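Local structure of mandelate racemase/muconate lactonizing protein (Paenibacillus sp., 3QPE) at residues L126-Y131 with E333-D338; A208-N213 with L232-H237. The protein binds D-galacturonic acid and magnesium and, as a member of the enolase superfamily, probably catalyses a metal-dependent reaction on a sugar acid. All coordinates share one frame; numbering follows the deposited sequence.

Contact 1: L126-Y131 with E333-D338. With DGU (D-galacturonic acid), chain G.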
loop_
_atom_site.group_PDB
_atom_site.type_symbol
_atom_site.label_atom_id
_atom_site.label_comp_id
_atom_site.label_asym_id
_atom_site.label_seq_id
_atom_site.Cartn_x
_atom_site.Cartn_y
_atom_site.Cartn_z
ATOM N N LEU A 126 -16.007 28.784 15.747
ATOM C CA LEU A 126 -15.611 27.407 15.470
ATOM C C LEU A 126 -14.416 27.000 16.326
ATOM O O LEU A 126 -13.334 27.560 16.193
ATOM C CB LEU A 126 -15.268 27.231 13.992
ATOM C CG LEU A 126 -14.811 25.829 13.587
ATOM C CD1 LEU A 126 -15.842 24.775 14.016
ATOM C CD2 LEU A 126 -14.556 25.749 12.088
ATOM N N VAL A 127 -14.620 26.015 17.191
ATOM C CA VAL A 127 -13.569 25.538 18.092
ATOM C C VAL A 127 -13.399 24.037 17.864
ATOM O O VAL A 127 -14.349 23.273 17.992
ATOM C CB VAL A 127 -13.937 25.809 19.566
ATOM C CG1 VAL A 127 -12.886 25.231 20.509
ATOM C CG2 VAL A 127 -14.114 27.300 19.797
ATOM N N VAL A 128 -12.190 23.629 17.508
ATOM C CA VAL A 128 -11.964 22.277 17.018
ATOM C C VAL A 128 -10.891 21.554 17.832
ATOM O O VAL A 128 -9.844 22.115 18.128
ATOM C CB VAL A 128 -11.528 22.330 15.546
ATOM C CG1 VAL A 128 -11.406 20.939 14.966
ATOM C CG2 VAL A 128 -12.508 23.194 14.728
ATOM N N PRO A 129 -11.148 20.294 18.196
ATOM C CA PRO A 129 -10.129 19.570 18.943
ATOM C C PRO A 129 -8.843 19.474 18.125
ATOM O O PRO A 129 -8.877 19.327 16.889
ATOM C CB PRO A 129 -10.767 18.189 19.150
ATOM C CG PRO A 129 -12.243 18.475 19.170
ATOM C CD PRO A 129 -12.405 19.533 18.094
ATOM N N CYS A 130 -7.716 19.622 18.809
ATOM C CA CYS A 130 -6.424 19.431 18.178
ATOM C C CYS A 130 -5.498 18.612 19.058
ATOM O O CYS A 130 -5.761 18.431 20.244
ATOM C CB CYS A 130 -5.786 20.779 17.842
ATOM S SG CYS A 130 -5.292 21.773 19.266
ATOM N N TYR A 131 -4.397 18.144 18.482
ATOM C CA TYR A 131 -3.401 17.412 19.254
ATOM C C TYR A 131 -1.977 17.746 18.823
ATOM O O TYR A 131 -1.724 18.155 17.678
ATOM C CB TYR A 131 -3.650 15.901 19.169
ATOM C CG TYR A 131 -3.356 15.274 17.827
ATOM C CD1 TYR A 131 -2.055 14.962 17.449
ATOM C CD2 TYR A 131 -4.387 14.958 16.945
ATOM C CE1 TYR A 131 -1.789 14.381 16.216
ATOM C CE2 TYR A 131 -4.124 14.374 15.715
ATOM C CZ TYR A 131 -2.840 14.095 15.352
ATOM O OH TYR A 131 -2.586 13.496 14.142
ATOM N N GLU A 333 -12.303 14.220 13.855
ATOM C CA GLU A 333 -11.595 13.904 15.097
ATOM C C GLU A 333 -10.736 15.056 15.654
ATOM O O GLU A 333 -11.066 15.648 16.676
ATOM C CB GLU A 333 -10.722 12.651 14.918
ATOM C CG GLU A 333 -11.506 11.339 14.835
ATOM C CD GLU A 333 -12.139 10.947 16.158
ATOM O OE1 GLU A 333 -11.411 10.874 17.170
ATOM O OE2 GLU A 333 -13.365 10.736 16.200
ATOM N N PHE A 334 -9.632 15.350 14.980
ATOM C CA PHE A 334 -8.669 16.344 15.461
ATOM C C PHE A 334 -8.017 17.113 14.348
ATOM O O PHE A 334 -7.817 16.585 13.257
ATOM C CB PHE A 334 -7.504 15.645 16.165
ATOM C CG PHE A 334 -7.822 15.125 17.518
ATOM C CD1 PHE A 334 -7.935 15.991 18.592
ATOM C CD2 PHE A 334 -7.945 13.764 17.735
ATOM C CE1 PHE A 334 -8.202 15.511 19.852
ATOM C CE2 PHE A 334 -8.204 13.273 18.992
ATOM C CZ PHE A 334 -8.336 14.145 20.055
ATOM N N VAL A 335 -7.617 18.346 14.648
ATOM C CA VAL A 335 -6.616 19.032 13.851
ATOM C C VAL A 335 -5.239 18.528 14.280
ATOM O O VAL A 335 -4.870 18.627 15.456
ATOM C CB VAL A 335 -6.711 20.568 14.021
ATOM C CG1 VAL A 335 -5.498 21.246 13.405
ATOM C CG2 VAL A 335 -7.986 21.096 13.378
ATOM N N GLU A 336 -4.476 17.965 13.349
ATOM C CA GLU A 336 -3.110 17.551 13.665
ATOM C C GLU A 336 -2.198 18.793 13.733
ATOM O O GLU A 336 -1.969 19.454 12.723
ATOM C CB GLU A 336 -2.578 16.536 12.642
ATOM C CG GLU A 336 -1.226 15.951 13.035
ATOM C CD GLU A 336 -0.750 14.840 12.115
ATOM O OE1 GLU A 336 -1.439 14.552 11.115
ATOM O OE2 GLU A 336 0.314 14.243 12.402
ATOM N N TYR A 337 -1.678 19.114 14.918
ATOM C CA TYR A 337 -1.011 20.415 15.107
ATOM C C TYR A 337 0.521 20.371 15.260
ATOM O O TYR A 337 1.065 19.614 16.070
ATOM C CB TYR A 337 -1.656 21.192 16.272
ATOM C CG TYR A 337 -1.183 22.624 16.349
ATOM C CD1 TYR A 337 -0.085 22.970 17.118
ATOM C CD2 TYR A 337 -1.822 23.631 15.624
ATOM C CE1 TYR A 337 0.366 24.273 17.172
ATOM C CE2 TYR A 337 -1.379 24.938 15.674
ATOM C CZ TYR A 337 -0.282 25.251 16.450
ATOM O OH TYR A 337 0.172 26.551 16.506
ATOM N N ASP A 338 1.200 21.185 14.451
ATOM C CA ASP A 338 2.643 21.405 14.527
ATOM C C ASP A 338 2.797 22.916 14.641
ATOM O O ASP A 338 2.170 23.656 13.887
ATOM C CB ASP A 338 3.304 20.934 13.228
ATOM C CG ASP A 338 4.758 20.553 13.387
ATOM O OD1 ASP A 338 5.268 20.456 14.535
ATOM O OD2 ASP A 338 5.401 20.306 12.339
HETATM O O1 DGU G . 6.264 13.095 6.225
HETATM O O2 DGU G . 7.605 11.358 7.998
HETATM O O5 DGU G . 3.242 9.824 10.116
HETATM O O6B DGU G . 1.085 11.087 11.358
HETATM C C1 DGU G . 5.717 12.666 7.248
HETATM C C2 DGU G . 6.518 12.168 8.472
HETATM C C3 DGU G . 5.662 11.353 9.463
HETATM C C4 DGU G . 4.307 12.011 9.824
HETATM C C5 DGU G . 3.392 11.132 10.691
HETATM C C6 DGU G . 2.040 11.816 10.998
HETATM O O3 DGU G . 6.404 11.144 10.673
HETATM O O4 DGU G . 3.592 12.302 8.624
HETATM O O6A DGU G . 2.010 13.059 10.869
#
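Tyr131 lays its ring obliquely over the side chain of Glu336, the phenol and carboxylate planes 29° apart. The alpha carbon of Glu336 sits over one ring face, off towards the rim, in a CH-pi contact 4.1 Å from CA to the ring centroid, and its methylene CG comes to 3.0 Å from Tyr131 OH. At the ring edge, Tyr131 CD2 meets Phe334 CB at 3.3 Å; the two rings form an offset edge-to-face pair, with the tyrosine edge turned to the phenylalanine face and planes at 87°. Pro129 packs against the same phenylalanine, CB to CD1 at 3.6 Å. The two backbones pair as parallel strands, Cys130 beside Val335 and Tyr131 beside Glu336. Val335 N donates to Pro129 O at 2.8 Å, Tyr131 N to Val335 O, and Tyr337 N to Tyr131 O. These are the first and last strands of the modified (beta/alpha)7-beta TIM barrel of the enolase superfamily, and their pairing closes it. On the sheet face carrying Cys130 and Val335, the two CB atoms are 3.9 Å apart. With CG anti to the backbone N (chi1 -173°) and the chain extended beyond it, Glu336 reaches into the sugar-binding pocket, probably the active site, where OE2 lies 2.6 Å from the sugar's O6A. OE2 is bound by Thr133 OG1 and Lys168 NZ, OE1 by Cys312 N, while Lys168 bonds Tyr131 OH too.

Contact 2: A208-N213 with L232-H237. With MG (magnesium ion), chain E; MG (magnesium ion), chain F; DGU (D-galacturonic acid), chain G.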
loop_
_atom_site.group_PDB
_atom_site.type_symbol
_atom_site.label_atom_id
_atom_site.label_comp_id
_atom_site.label_asym_id
_atom_site.label_seq_id
_atom_site.Cartn_x
_atom_site.Cartn_y
_atom_site.Cartn_z
ATOM N N ALA A 208 3.273 4.306 14.920
ATOM C CA ALA A 208 4.433 3.445 14.749
ATOM C C ALA A 208 5.128 3.635 13.414
ATOM O O ALA A 208 6.223 3.119 13.197
ATOM C CB ALA A 208 4.033 1.962 14.942
ATOM N N ASN A 209 4.509 4.386 12.515
ATOM C CA ASN A 209 5.025 4.487 11.149
ATOM C C ASN A 209 5.420 3.118 10.605
ATOM O O ASN A 209 6.479 2.948 9.988
ATOM C CB ASN A 209 6.168 5.499 11.035
ATOM C CG ASN A 209 5.696 6.928 11.232
ATOM O OD1 ASN A 209 5.862 7.495 12.309
ATOM N ND2 ASN A 209 5.090 7.512 10.197
ATOM N N ASN A 210 4.542 2.150 10.859
ATOM C CA ASN A 210 4.617 0.828 10.257
ATOM C C ASN A 210 5.777 -0.005 10.768
ATOM O O ASN A 210 6.083 -1.066 10.223
ATOM C CB ASN A 210 4.650 0.939 8.732
ATOM C CG ASN A 210 3.291 1.324 8.153
ATOM O OD1 ASN A 210 2.266 1.113 8.782
ATOM N ND2 ASN A 210 3.290 1.892 6.956
ATOM N N ALA A 211 6.402 0.472 11.840
ATOM C CA ALA A 211 7.578 -0.187 12.401
ATOM C C ALA A 211 7.300 -1.452 13.220
ATOM O O ALA A 211 8.234 -2.166 13.550
ATOM C CB ALA A 211 8.395 0.817 13.238
ATOM N N TYR A 212 6.041 -1.737 13.542
ATOM C CA TYR A 212 5.727 -2.935 14.335
ATOM C C TYR A 212 5.334 -4.119 13.446
ATOM O O TYR A 212 5.220 -3.981 12.230
ATOM C CB TYR A 212 4.585 -2.662 15.334
ATOM C CG TYR A 212 4.936 -1.774 16.494
ATOM C CD1 TYR A 212 6.255 -1.578 16.862
ATOM C CD2 TYR A 212 3.941 -1.150 17.246
ATOM C CE1 TYR A 212 6.582 -0.773 17.933
ATOM C CE2 TYR A 212 4.261 -0.336 18.312
ATOM C CZ TYR A 212 5.592 -0.161 18.655
ATOM O OH TYR A 212 5.946 0.637 19.719
ATOM N N ASN A 213 5.161 -5.286 14.060
ATOM C CA ASN A 213 4.348 -6.355 13.477
ATOM C C ASN A 213 3.176 -6.614 14.436
ATOM O O ASN A 213 2.982 -5.844 15.372
ATOM C CB ASN A 213 5.178 -7.603 13.159
ATOM C CG ASN A 213 5.818 -8.214 14.384
ATOM O OD1 ASN A 213 5.396 -7.961 15.500
ATOM N ND2 ASN A 213 6.835 -9.031 14.177
ATOM N N LEU A 232 -4.364 3.928 17.888
ATOM C CA LEU A 232 -3.146 3.326 17.396
ATOM C C LEU A 232 -3.060 3.560 15.904
ATOM O O LEU A 232 -3.911 3.082 15.154
ATOM C CB LEU A 232 -3.154 1.816 17.682
ATOM C CG LEU A 232 -2.008 0.994 17.089
ATOM C CD1 LEU A 232 -0.614 1.376 17.661
ATOM C CD2 LEU A 232 -2.294 -0.500 17.277
ATOM N N GLU A 233 -2.024 4.286 15.482
ATOM C CA GLU A 233 -1.871 4.738 14.101
ATOM C C GLU A 233 -0.727 4.015 13.386
ATOM O O GLU A 233 0.396 3.979 13.876
ATOM C CB GLU A 233 -1.642 6.257 14.090
ATOM C CG GLU A 233 -1.130 6.826 12.774
ATOM C CD GLU A 233 -1.221 8.341 12.726
ATOM O OE1 GLU A 233 -1.852 8.961 13.605
ATOM O OE2 GLU A 233 -0.693 8.917 11.779
ATOM N N GLU A 234 -1.024 3.424 12.236
ATOM C CA GLU A 234 -0.019 2.738 11.427
ATOM C C GLU A 234 0.919 1.808 12.213
ATOM O O GLU A 234 2.136 1.909 12.101
ATOM C CB GLU A 234 0.802 3.741 10.611
ATOM C CG GLU A 234 -0.022 4.530 9.590
ATOM C CD GLU A 234 0.792 4.917 8.349
ATOM O OE1 GLU A 234 1.813 5.616 8.464
ATOM O OE2 GLU A 234 0.417 4.525 7.239
ATOM N N ALA A 235 0.348 0.885 12.980
ATOM C CA ALA A 235 1.165 -0.108 13.678
ATOM C C ALA A 235 2.047 -0.836 12.667
ATOM O O ALA A 235 3.219 -1.084 12.907
ATOM C CB ALA A 235 0.271 -1.103 14.421
ATOM N N PHE A 236 1.460 -1.161 11.516
ATOM C CA PHE A 236 2.128 -1.903 10.452
ATOM C C PHE A 236 1.326 -1.607 9.178
ATOM O O PHE A 236 0.200 -1.100 9.254
ATOM C CB PHE A 236 2.123 -3.409 10.762
ATOM C CG PHE A 236 0.843 -3.884 11.372
ATOM C CD1 PHE A 236 0.773 -4.187 12.718
ATOM C CD2 PHE A 236 -0.310 -3.984 10.608
ATOM C CE1 PHE A 236 -0.413 -4.602 13.296
ATOM C CE2 PHE A 236 -1.493 -4.398 11.180
ATOM C CZ PHE A 236 -1.550 -4.712 12.520
ATOM N N HIS A 237 1.892 -1.866 8.008
ATOM C CA HIS A 237 1.168 -1.486 6.806
ATOM C C HIS A 237 -0.195 -2.177 6.795
ATOM O O HIS A 237 -0.282 -3.377 7.042
ATOM C CB HIS A 237 1.935 -1.829 5.535
ATOM C CG HIS A 237 1.212 -1.411 4.297
ATOM N ND1 HIS A 237 0.880 -0.098 4.049
ATOM C CD2 HIS A 237 0.701 -2.131 3.271
ATOM C CE1 HIS A 237 0.220 -0.022 2.906
ATOM N NE2 HIS A 237 0.094 -1.245 2.415
HETATM MG MG MG E . 1.227 8.918 10.979
HETATM MG MG MG F . -0.784 2.879 6.482
HETATM O O1 DGU G . 6.264 13.095 6.225
HETATM O O2 DGU G . 7.605 11.358 7.998
HETATM O O5 DGU G . 3.242 9.824 10.116
HETATM O O6B DGU G . 1.085 11.087 11.358
HETATM C C1 DGU G . 5.717 12.666 7.248
HETATM C C2 DGU G . 6.518 12.168 8.472
HETATM C C3 DGU G . 5.662 11.353 9.463
HETATM C C4 DGU G . 4.307 12.011 9.824
HETATM C C5 DGU G . 3.392 11.132 10.691
HETATM C C6 DGU G . 2.040 11.816 10.998
HETATM O O3 DGU G . 6.404 11.144 10.673
HETATM O O4 DGU G . 3.592 12.302 8.624
HETATM O O6A DGU G . 2.010 13.059 10.869
HETATM O O HOH W 1 4.353 5.481 8.230
HETATM O O HOH W 2 4.824 -2.348 7.843
HETATM O O HOH W 3 -0.127 1.360 7.920
HETATM O O HOH W 4 0.933 2.334 5.060
HETATM O O HOH W 5 1.982 6.942 10.404
HETATM O O HOH W 6 -1.762 4.125 4.954
#
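Asn210 and Glu234 pass each other slantwise, their amide and carboxylate planes 49° apart, with the asparagine side chain tucked against the backbone between Phe236 and His237. Asn209 and Asn210 are the central pair of a type I' turn, pinned through Ala208 N to Glu233 O and Asn210 N to Glu234 O at 2.7 Å; just past it Tyr212 N donates to Ala235 O. Were Asn210 cut back to an alanine, the space between Glu234 and the Phe236-His237 peptide is likely to be left unfilled. As in other enolase superfamily members, metal ligands sit at the C-terminal ends of barrel strands, here 204-207 and 229-233. Glu233 is extended along its whole length (chi1 166°), which carries OE2 to one magnesium ion at 2.1 Å, shared with Asp207, Glu263 and a water. Glu234 bends at chi2 (-149°) and binds the second magnesium through OE2 at 2.2 Å, alongside Asp261, Glu238 and three waters. The first ion holds the sugar directly through O5 and O6B, consistent with the metal-held carboxylate substrates of the superfamily; the second reaches it only through Glu234 OE1, a bridging water and Asn209 ND2, which donates to the sugar O5 at 3.0 Å.

In the fold
From the N terminus the chain first builds most of an antiparallel sheet, with strands 14-30, 42-52 and 55-60, and several helices, before entering the barrel at strand 126-135. Contact 1 begins here and is completed at strand 335-337, with 201 residues lying between its two segments, so it closes a loop holding nearly the whole barrel. Contact 2 is nested inside: it spans the short beta-alpha-beta unit of strand 204-207, helix 214-223 and strand 229-233, joining the ends of neighbouring strands. The contacts lie about 22 Å apart, centre to centre, yet both reach the same sheet and the same sugar. Past contact 1, strand 340-342 returns to pair with 14-30.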